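Local structure of aspartate aminotransferase (Giardia lamblia, 3MEB) at residues E101-L106 with I286-V291; F105-K110 with F240-Q245. The protein probably catalyses, with pyridoxal 5'-phosphate as cofactor, the reversible transfer of an amino group between L-aspartate and 2-oxoglutarate, and works as a homodimer. All blocks are in the same frame, centred on the assembly; numbering follows the deposited sequence.

Contact 1. Residues E101-L106 with I286-V291; sequences EAAQFL and IGCLHV. With EDO (1,2-ethanediol), chain H.
Ala-103 packs on Cys-288 through their beta carbons, CB to CB 3.9 Å, with the SG of Cys-288 about as near to the same methyl. This is the apolar part of the contact, and with a small residue on each side, the backbones come close: the CA atoms of Ala-103 and Cys-288 lie 6.8 Å apart. The methyl of Ala-103 also meets the His-290 ring at its edge, near the ring plane, 4.1 Å from CB to CE1.

Helix 101-106 and strand 287-291 cross at -70° with their axes 9.2 Å apart. This is a helix laid across the central seven-stranded mixed sheet of the large domain of a fold-type I aminotransferase, where strand 287-292 runs antiparallel to both its neighbours.

Carbon-to-ring packing joins Gln-104 to His-290. The CG of Gln-104 lies beside the backbone N (chi1 -68°) and reaches CE1 of His-290 at 4.0 Å, while amide and imidazole planes are turned 40° apart.

The polar bonds run to third residues. Ser-122 OG bonds both NE2 of Gln-104 and ND1 of His-290, and Gln-273 OE1 bonds NE2 of His-290, so the buried imidazole is gripped at both nitrogens and its rotation is fixed. On the helix, the OE2 of Glu-101 accepts a 2.8 Å hydrogen bond from O1 of an ethanediol, probably from the crystallisation liquor, whose C2 lies over one face of Phe-105.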
ATOM      1  N   GLU A 101       4.226   7.364  17.495  1.00  2.69           N
ATOM      2  CA  GLU A 101       5.144   7.768  18.547  1.00  2.79           C
ATOM      3  C   GLU A 101       6.488   7.053  18.390  1.00  2.58           C
ATOM      4  O   GLU A 101       7.523   7.688  18.535  1.00  2.00           O
ATOM      5  CB  GLU A 101       4.589   7.487  19.940  1.00  2.85           C
ATOM      6  CG  GLU A 101       5.549   7.970  21.026  1.00  5.10           C
ATOM      7  CD  GLU A 101       5.102   7.681  22.447  1.00  9.46           C
ATOM      8  OE1 GLU A 101       3.957   7.170  22.672  1.00  8.06           O
ATOM      9  OE2 GLU A 101       5.948   7.978  23.319  1.00 10.48           O
ATOM     10  N   ALA A 102       6.467   5.744  18.108  1.00  2.00           N
ATOM     11  CA  ALA A 102       7.705   4.976  17.914  1.00  2.00           C
ATOM     12  C   ALA A 102       8.505   5.618  16.755  1.00  2.00           C
ATOM     13  O   ALA A 102       9.710   5.880  16.874  1.00  2.30           O
ATOM     14  CB  ALA A 102       7.368   3.470  17.581  1.00  2.00           C
ATOM     15  N   ALA A 103       7.816   5.901  15.658  1.00  2.00           N
ATOM     16  CA  ALA A 103       8.483   6.448  14.454  1.00  2.00           C
ATOM     17  C   ALA A 103       9.095   7.819  14.704  1.00  2.00           C
ATOM     18  O   ALA A 103      10.231   8.065  14.352  1.00  2.00           O
ATOM     19  CB  ALA A 103       7.531   6.458  13.257  1.00  2.00           C
ATOM     20  N   GLN A 104       8.355   8.703  15.341  1.00  2.00           N
ATOM     21  CA  GLN A 104       8.912   9.994  15.745  1.00  2.00           C
ATOM     22  C   GLN A 104      10.103   9.878  16.687  1.00  2.00           C
ATOM     23  O   GLN A 104      11.097  10.564  16.501  1.00  2.00           O
ATOM     24  CB  GLN A 104       7.869  10.829  16.434  1.00  2.00           C
ATOM     25  CG  GLN A 104       6.757  11.298  15.515  1.00  3.08           C
ATOM     26  CD  GLN A 104       5.669  12.018  16.265  1.00  4.62           C
ATOM     27  OE1 GLN A 104       5.642  11.988  17.482  1.00  3.32           O
ATOM     28  NE2 GLN A 104       4.763  12.673  15.539  1.00  2.00           N
ATOM     29  N   PHE A 105       9.986   9.031  17.708  1.00  2.00           N
ATOM     30  CA  PHE A 105      11.108   8.775  18.607  1.00  2.00           C
ATOM     31  C   PHE A 105      12.368   8.418  17.852  1.00  2.00           C
ATOM     32  O   PHE A 105      13.411   8.971  18.139  1.00  2.00           O
ATOM     33  CB  PHE A 105      10.734   7.712  19.672  1.00  2.00           C
ATOM     34  CG  PHE A 105      11.893   7.100  20.365  1.00  2.00           C
ATOM     35  CD1 PHE A 105      12.422   7.686  21.491  1.00  4.20           C
ATOM     36  CD2 PHE A 105      12.457   5.944  19.902  1.00  2.20           C
ATOM     37  CE1 PHE A 105      13.517   7.125  22.156  1.00  4.68           C
ATOM     38  CE2 PHE A 105      13.547   5.366  20.570  1.00  2.00           C
ATOM     39  CZ  PHE A 105      14.072   5.965  21.678  1.00  4.73           C
ATOM     40  N   LEU A 106      12.298   7.492  16.902  1.00  2.00           N
ATOM     41  CA  LEU A 106      13.484   7.002  16.237  1.00  2.00           C
ATOM     42  C   LEU A 106      14.110   8.074  15.369  1.00  2.00           C
ATOM     43  O   LEU A 106      15.318   8.230  15.358  1.00  2.00           O
ATOM     44  CB  LEU A 106      13.163   5.774  15.364  1.00  2.00           C
ATOM     45  CG  LEU A 106      12.903   4.444  16.101  1.00  2.00           C
ATOM     46  CD1 LEU A 106      12.462   3.403  15.122  1.00  2.10           C
ATOM     47  CD2 LEU A 106      14.161   3.996  16.822  1.00  2.00           C
ATOM     48  N   ILE A 286       6.305  -1.246   5.801  1.00  2.13           N
ATOM     49  CA  ILE A 286       6.058  -0.425   6.974  1.00  2.70           C
ATOM     50  C   ILE A 286       7.035   0.730   7.011  1.00  2.10           C
ATOM     51  O   ILE A 286       8.265   0.553   6.936  1.00  2.00           O
ATOM     52  CB  ILE A 286       6.035  -1.224   8.317  1.00  3.73           C
ATOM     53  CG1 ILE A 286       5.666  -0.294   9.484  1.00  4.79           C
ATOM     54  CG2 ILE A 286       7.399  -1.960   8.636  1.00  2.00           C
ATOM     55  CD1 ILE A 286       4.269   0.381   9.380  1.00  2.00           C
ATOM     56  N   GLY A 287       6.459   1.932   7.064  1.00  2.10           N
ATOM     57  CA  GLY A 287       7.215   3.167   7.146  1.00  2.00           C
ATOM     58  C   GLY A 287       6.322   4.291   7.625  1.00  2.00           C
ATOM     59  O   GLY A 287       5.167   4.067   7.976  1.00  2.00           O
ATOM     60  N   CYS A 288       6.871   5.508   7.644  1.00  2.00           N
ATOM     61  CA  CYS A 288       6.141   6.682   8.116  1.00  2.00           C
ATOM     62  C   CYS A 288       6.598   7.918   7.367  1.00  2.00           C
ATOM     63  O   CYS A 288       7.814   8.072   7.095  1.00  2.96           O
ATOM     64  CB  CYS A 288       6.383   6.887   9.601  1.00  2.00           C
ATOM     65  SG  CYS A 288       5.193   7.972  10.443  1.00  2.00           S
ATOM     66  N   LEU A 289       5.628   8.780   7.075  1.00  2.00           N
ATOM     67  CA  LEU A 289       5.852  10.103   6.469  1.00  2.00           C
ATOM     68  C   LEU A 289       5.711  11.172   7.554  1.00  2.00           C
ATOM     69  O   LEU A 289       4.725  11.149   8.335  1.00  2.00           O
ATOM     70  CB  LEU A 289       4.857  10.367   5.367  1.00  2.00           C
ATOM     71  CG  LEU A 289       4.979  11.678   4.591  1.00  2.00           C
ATOM     72  CD1 LEU A 289       6.415  11.871   4.012  1.00  2.00           C
ATOM     73  CD2 LEU A 289       3.922  11.678   3.490  1.00  2.00           C
ATOM     74  N   HIS A 290       6.682  12.072   7.623  1.00  2.00           N
ATOM     75  CA  HIS A 290       6.612  13.225   8.544  1.00  2.00           C
ATOM     76  C   HIS A 290       6.762  14.543   7.776  1.00  2.00           C
ATOM     77  O   HIS A 290       7.567  14.616   6.856  1.00  2.00           O
ATOM     78  CB  HIS A 290       7.712  13.190   9.553  1.00  2.00           C
ATOM     79  CG  HIS A 290       7.895  11.873  10.251  1.00  2.00           C
ATOM     80  ND1 HIS A 290       7.138  11.489  11.337  1.00  2.00           N
ATOM     81  CD2 HIS A 290       8.814  10.894  10.065  1.00  2.05           C
ATOM     82  CE1 HIS A 290       7.555  10.312  11.771  1.00  2.00           C
ATOM     83  NE2 HIS A 290       8.586   9.929  11.028  1.00  2.16           N
ATOM     84  N   VAL A 291       5.975  15.541   8.172  1.00  2.00           N
ATOM     85  CA  VAL A 291       6.153  16.916   7.743  1.00  2.00           C
ATOM     86  C   VAL A 291       6.413  17.661   9.050  1.00  2.00           C
ATOM     87  O   VAL A 291       5.646  17.558  10.025  1.00  2.25           O
ATOM     88  CB  VAL A 291       4.924  17.534   7.024  1.00  2.48           C
ATOM     89  CG1 VAL A 291       5.269  18.902   6.513  1.00  2.07           C
ATOM     90  CG2 VAL A 291       4.419  16.655   5.859  1.00  2.79           C
TER
HETATM   91  C1  EDO H 504       9.118   5.808  22.450  1.00 26.02           C
HETATM   92  O1  EDO H 504       8.514   7.020  22.933  1.00 28.63           O
HETATM   93  C2  EDO H 504      10.172   5.352  23.432  1.00 25.57           C
HETATM   94  O2  EDO H 504       9.978   6.106  24.627  1.00 26.91           O

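Contact 2. Residues F105-K110 with F240-Q245; sequences FLMFGK and FDSAYQ. With EDO (1,2-ethanediol), chain H; EDO (1,2-ethanediol), chain I.
Gln-245 reaches across to the last turn of the helix and gives its NE2 to the carbonyl O of Leu-106, 2.9 Å away and nearly straight at 166°. The acceptor lies close to the amide plane of Gln-245, whereas the donor stands above the carbonyl plane of Leu-106, 40° out of it. The side chain of Gln-245 leaves with CG opposite the backbone N (chi1 -157°) and stays extended, which carries the amide to the helix.

Met-107 runs obliquely to this side chain. Bends at chi2 and chi3 fold its thioether so that CE meets Ser-242 OG at 3.4 Å and Gln-245 OE1 at 3.6 Å, packing a methyl against two oxygens. CG of Met-107 sits over the centre of the Phe-108 ring, 3.6 Å above its plane.

The helix ends at Gly-109, whose positive phi takes the chain out of helical geometry. Leu-106 O also accepts from Arg-260, and Gln-245 NE2 also donates to Phe-252 O, so both ends of the bond have a second partner. Helix 97-108 thus abuts the C-terminal end of strand 237-242, where Asp-241, Ala-243 and Tyr-244 line the cofactor pocket, with strand 269-274 touching Leu-106 and Met-107 and helix 257-264 packed on Phe-108 and Phe-240.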
ATOM      1  N   PHE A 105       9.986   9.031  17.708  1.00  2.00           N
ATOM      2  CA  PHE A 105      11.108   8.775  18.607  1.00  2.00           C
ATOM      3  C   PHE A 105      12.368   8.418  17.852  1.00  2.00           C
ATOM      4  O   PHE A 105      13.411   8.971  18.139  1.00  2.00           O
ATOM      5  CB  PHE A 105      10.734   7.712  19.672  1.00  2.00           C
ATOM      6  CG  PHE A 105      11.893   7.100  20.365  1.00  2.00           C
ATOM      7  CD1 PHE A 105      12.422   7.686  21.491  1.00  4.20           C
ATOM      8  CD2 PHE A 105      12.457   5.944  19.902  1.00  2.20           C
ATOM      9  CE1 PHE A 105      13.517   7.125  22.156  1.00  4.68           C
ATOM     10  CE2 PHE A 105      13.547   5.366  20.570  1.00  2.00           C
ATOM     11  CZ  PHE A 105      14.072   5.965  21.678  1.00  4.73           C
ATOM     12  N   LEU A 106      12.298   7.492  16.902  1.00  2.00           N
ATOM     13  CA  LEU A 106      13.484   7.002  16.237  1.00  2.00           C
ATOM     14  C   LEU A 106      14.110   8.074  15.369  1.00  2.00           C
ATOM     15  O   LEU A 106      15.318   8.230  15.358  1.00  2.00           O
ATOM     16  CB  LEU A 106      13.163   5.774  15.364  1.00  2.00           C
ATOM     17  CG  LEU A 106      12.903   4.444  16.101  1.00  2.00           C
ATOM     18  CD1 LEU A 106      12.462   3.403  15.122  1.00  2.10           C
ATOM     19  CD2 LEU A 106      14.161   3.996  16.822  1.00  2.00           C
ATOM     20  N   MET A 107      13.279   8.855  14.684  1.00  2.00           N
ATOM     21  CA  MET A 107      13.785   9.823  13.723  1.00  2.00           C
ATOM     22  C   MET A 107      14.266  11.085  14.415  1.00  2.00           C
ATOM     23  O   MET A 107      15.369  11.563  14.126  1.00  2.00           O
ATOM     24  CB  MET A 107      12.704  10.215  12.737  1.00  2.00           C
ATOM     25  CG  MET A 107      13.148  11.243  11.732  1.00  2.00           C
ATOM     26  SD  MET A 107      14.510  10.657  10.741  1.00  2.00           S
ATOM     27  CE  MET A 107      14.019   9.102  10.090  1.00  2.00           C
ATOM     28  N   PHE A 108      13.432  11.617  15.314  1.00  2.00           N
ATOM     29  CA  PHE A 108      13.680  12.943  15.920  1.00  2.00           C
ATOM     30  C   PHE A 108      14.227  12.924  17.339  1.00  2.00           C
ATOM     31  O   PHE A 108      14.664  13.976  17.889  1.00  2.00           O
ATOM     32  CB  PHE A 108      12.381  13.740  15.850  1.00  2.00           C
ATOM     33  CG  PHE A 108      11.821  13.852  14.473  1.00  2.00           C
ATOM     34  CD1 PHE A 108      12.416  14.646  13.521  1.00  2.00           C
ATOM     35  CD2 PHE A 108      10.674  13.155  14.118  1.00  4.56           C
ATOM     36  CE1 PHE A 108      11.899  14.767  12.230  1.00  2.37           C
ATOM     37  CE2 PHE A 108      10.149  13.247  12.801  1.00  2.70           C
ATOM     38  CZ  PHE A 108      10.783  14.078  11.865  1.00  3.61           C
ATOM     39  N   GLY A 109      14.243  11.759  17.967  1.00  2.08           N
ATOM     40  CA  GLY A 109      14.572  11.689  19.375  1.00  3.25           C
ATOM     41  C   GLY A 109      13.404  11.744  20.356  1.00  4.50           C
ATOM     42  O   GLY A 109      12.235  12.031  20.011  1.00  4.17           O
ATOM     43  N   LYS A 110      13.728  11.426  21.605  1.00  5.02           N
ATOM     44  CA  LYS A 110      12.722  11.305  22.630  1.00  5.08           C
ATOM     45  C   LYS A 110      12.313  12.701  23.041  1.00  5.50           C
ATOM     46  O   LYS A 110      13.177  13.500  23.308  1.00  5.22           O
ATOM     47  CB  LYS A 110      13.275  10.529  23.808  1.00  5.23           C
ATOM     48  CG  LYS A 110      12.387  10.518  25.035  1.00  6.26           C
ATOM     49  CD  LYS A 110      11.049   9.829  24.785  1.00  8.33           C
ATOM     50  CE  LYS A 110      10.378   9.401  26.105  1.00 10.49           C
ATOM     51  NZ  LYS A 110       9.065   8.678  25.878  1.00 10.16           N
ATOM     52  N   PHE A 240      13.775  14.610   3.106  1.00  2.71           N
ATOM     53  CA  PHE A 240      14.713  13.563   3.458  1.00  2.83           C
ATOM     54  C   PHE A 240      14.123  12.202   3.144  1.00  3.61           C
ATOM     55  O   PHE A 240      12.985  11.894   3.562  1.00  2.77           O
ATOM     56  CB  PHE A 240      15.065  13.661   4.939  1.00  4.21           C
ATOM     57  CG  PHE A 240      16.034  14.768   5.278  1.00  3.48           C
ATOM     58  CD1 PHE A 240      17.412  14.602   5.059  1.00  6.21           C
ATOM     59  CD2 PHE A 240      15.591  15.946   5.834  1.00  5.65           C
ATOM     60  CE1 PHE A 240      18.321  15.593   5.400  1.00  4.12           C
ATOM     61  CE2 PHE A 240      16.481  16.960   6.163  1.00  2.00           C
ATOM     62  CZ  PHE A 240      17.857  16.781   5.949  1.00  6.20           C
ATOM     63  N   ASP A 241      14.891  11.395   2.399  1.00  3.54           N
ATOM     64  CA  ASP A 241      14.654   9.959   2.265  1.00  3.49           C
ATOM     65  C   ASP A 241      15.556   9.272   3.267  1.00  4.26           C
ATOM     66  O   ASP A 241      16.785   9.398   3.202  1.00  2.96           O
ATOM     67  CB  ASP A 241      14.976   9.489   0.845  1.00  3.67           C
ATOM     68  CG  ASP A 241      14.669   8.013   0.603  1.00  4.88           C
ATOM     69  OD1 ASP A 241      14.664   7.202   1.569  1.00 10.35           O
ATOM     70  OD2 ASP A 241      14.496   7.633  -0.590  1.00  3.84           O
ATOM     71  N   SER A 242      14.954   8.547   4.203  1.00  4.79           N
ATOM     72  CA  SER A 242      15.713   7.977   5.294  1.00  6.83           C
ATOM     73  C   SER A 242      15.378   6.509   5.488  1.00  7.41           C
ATOM     74  O   SER A 242      14.419   6.155   6.178  1.00  8.47           O
ATOM     75  CB  SER A 242      15.441   8.720   6.592  1.00  7.67           C
ATOM     76  OG  SER A 242      16.129   8.052   7.631  1.00  8.26           O
ATOM     77  N   ALA A 243      16.166   5.662   4.853  1.00  8.18           N
ATOM     78  CA  ALA A 243      15.962   4.236   4.901  1.00  8.85           C
ATOM     79  C   ALA A 243      17.063   3.509   5.648  1.00  9.66           C
ATOM     80  O   ALA A 243      16.895   2.332   5.991  1.00 12.14           O
ATOM     81  CB  ALA A 243      15.824   3.710   3.494  1.00  9.00           C
ATOM     82  N   TYR A 244      18.174   4.184   5.932  1.00  9.00           N
ATOM     83  CA  TYR A 244      19.381   3.508   6.437  1.00  8.55           C
ATOM     84  C   TYR A 244      19.884   3.963   7.798  1.00  8.38           C
ATOM     85  O   TYR A 244      21.062   3.827   8.126  1.00 10.05           O
ATOM     86  CB  TYR A 244      20.474   3.607   5.384  1.00  7.43           C
ATOM     87  CG  TYR A 244      20.120   2.827   4.150  1.00  8.09           C
ATOM     88  CD1 TYR A 244      20.122   1.438   4.149  1.00 10.83           C
ATOM     89  CD2 TYR A 244      19.777   3.474   2.981  1.00  9.83           C
ATOM     90  CE1 TYR A 244      19.791   0.724   3.009  1.00 10.05           C
ATOM     91  CE2 TYR A 244      19.446   2.770   1.844  1.00 11.04           C
ATOM     92  CZ  TYR A 244      19.452   1.411   1.855  1.00 11.15           C
ATOM     93  OH  TYR A 244      19.123   0.779   0.679  1.00  9.01           O
ATOM     94  N   GLN A 245      18.986   4.538   8.582  1.00  9.02           N
ATOM     95  CA  GLN A 245      19.319   4.987   9.919  1.00  8.67           C
ATOM     96  C   GLN A 245      19.726   3.753  10.706  1.00  8.08           C
ATOM     97  O   GLN A 245      18.951   2.796  10.793  1.00  7.77           O
ATOM     98  CB  GLN A 245      18.100   5.666  10.550  1.00  9.09           C
ATOM     99  CG  GLN A 245      18.437   6.622  11.647  1.00  8.61           C
ATOM    100  CD  GLN A 245      17.241   7.113  12.408  1.00  6.72           C
ATOM    101  OE1 GLN A 245      16.084   6.896  12.008  1.00  3.48           O
ATOM    102  NE2 GLN A 245      17.503   7.743  13.553  1.00  2.00           N
TER
HETATM  103  C1  EDO H 504       9.118   5.808  22.450  1.00 26.02           C
HETATM  104  O1  EDO H 504       8.514   7.020  22.933  1.00 28.63           O
HETATM  105  C2  EDO H 504      10.172   5.352  23.432  1.00 25.57           C
HETATM  106  O2  EDO H 504       9.978   6.106  24.627  1.00 26.91           O
HETATM  107  C1  EDO I 505      13.748  18.550  16.485  1.00 22.61           C
HETATM  108  O1  EDO I 505      13.435  18.813  17.826  1.00 19.85           O
HETATM  109  C2  EDO I 505      13.783  17.071  16.181  1.00 23.69           C
HETATM  110  O2  EDO I 505      15.004  16.449  16.625  1.00 23.67           O

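In the fold
Following the chain from the N terminus, both contacts start on helix 97-108, sharing Phe-105 and Leu-106. Contact 2 closes first, when strand 237-242 and the turn after it return to 105-110 across 129 intervening residues. Contact 1 closes later, with 286-291 coming back to 101-106 across 179 residues; its span, 101 to 291, takes in the whole of contact 2, the two helix segments overlapping at those two residues. The two centres lie 7 Å apart and touch directly, CG of His-290 lying 3.7 Å from CE2 of Phe-108. Strand 269-274 lies between strands 237-242 and 287-292, so one helix is tied to the two strands that flank 269-274 in the same sheet.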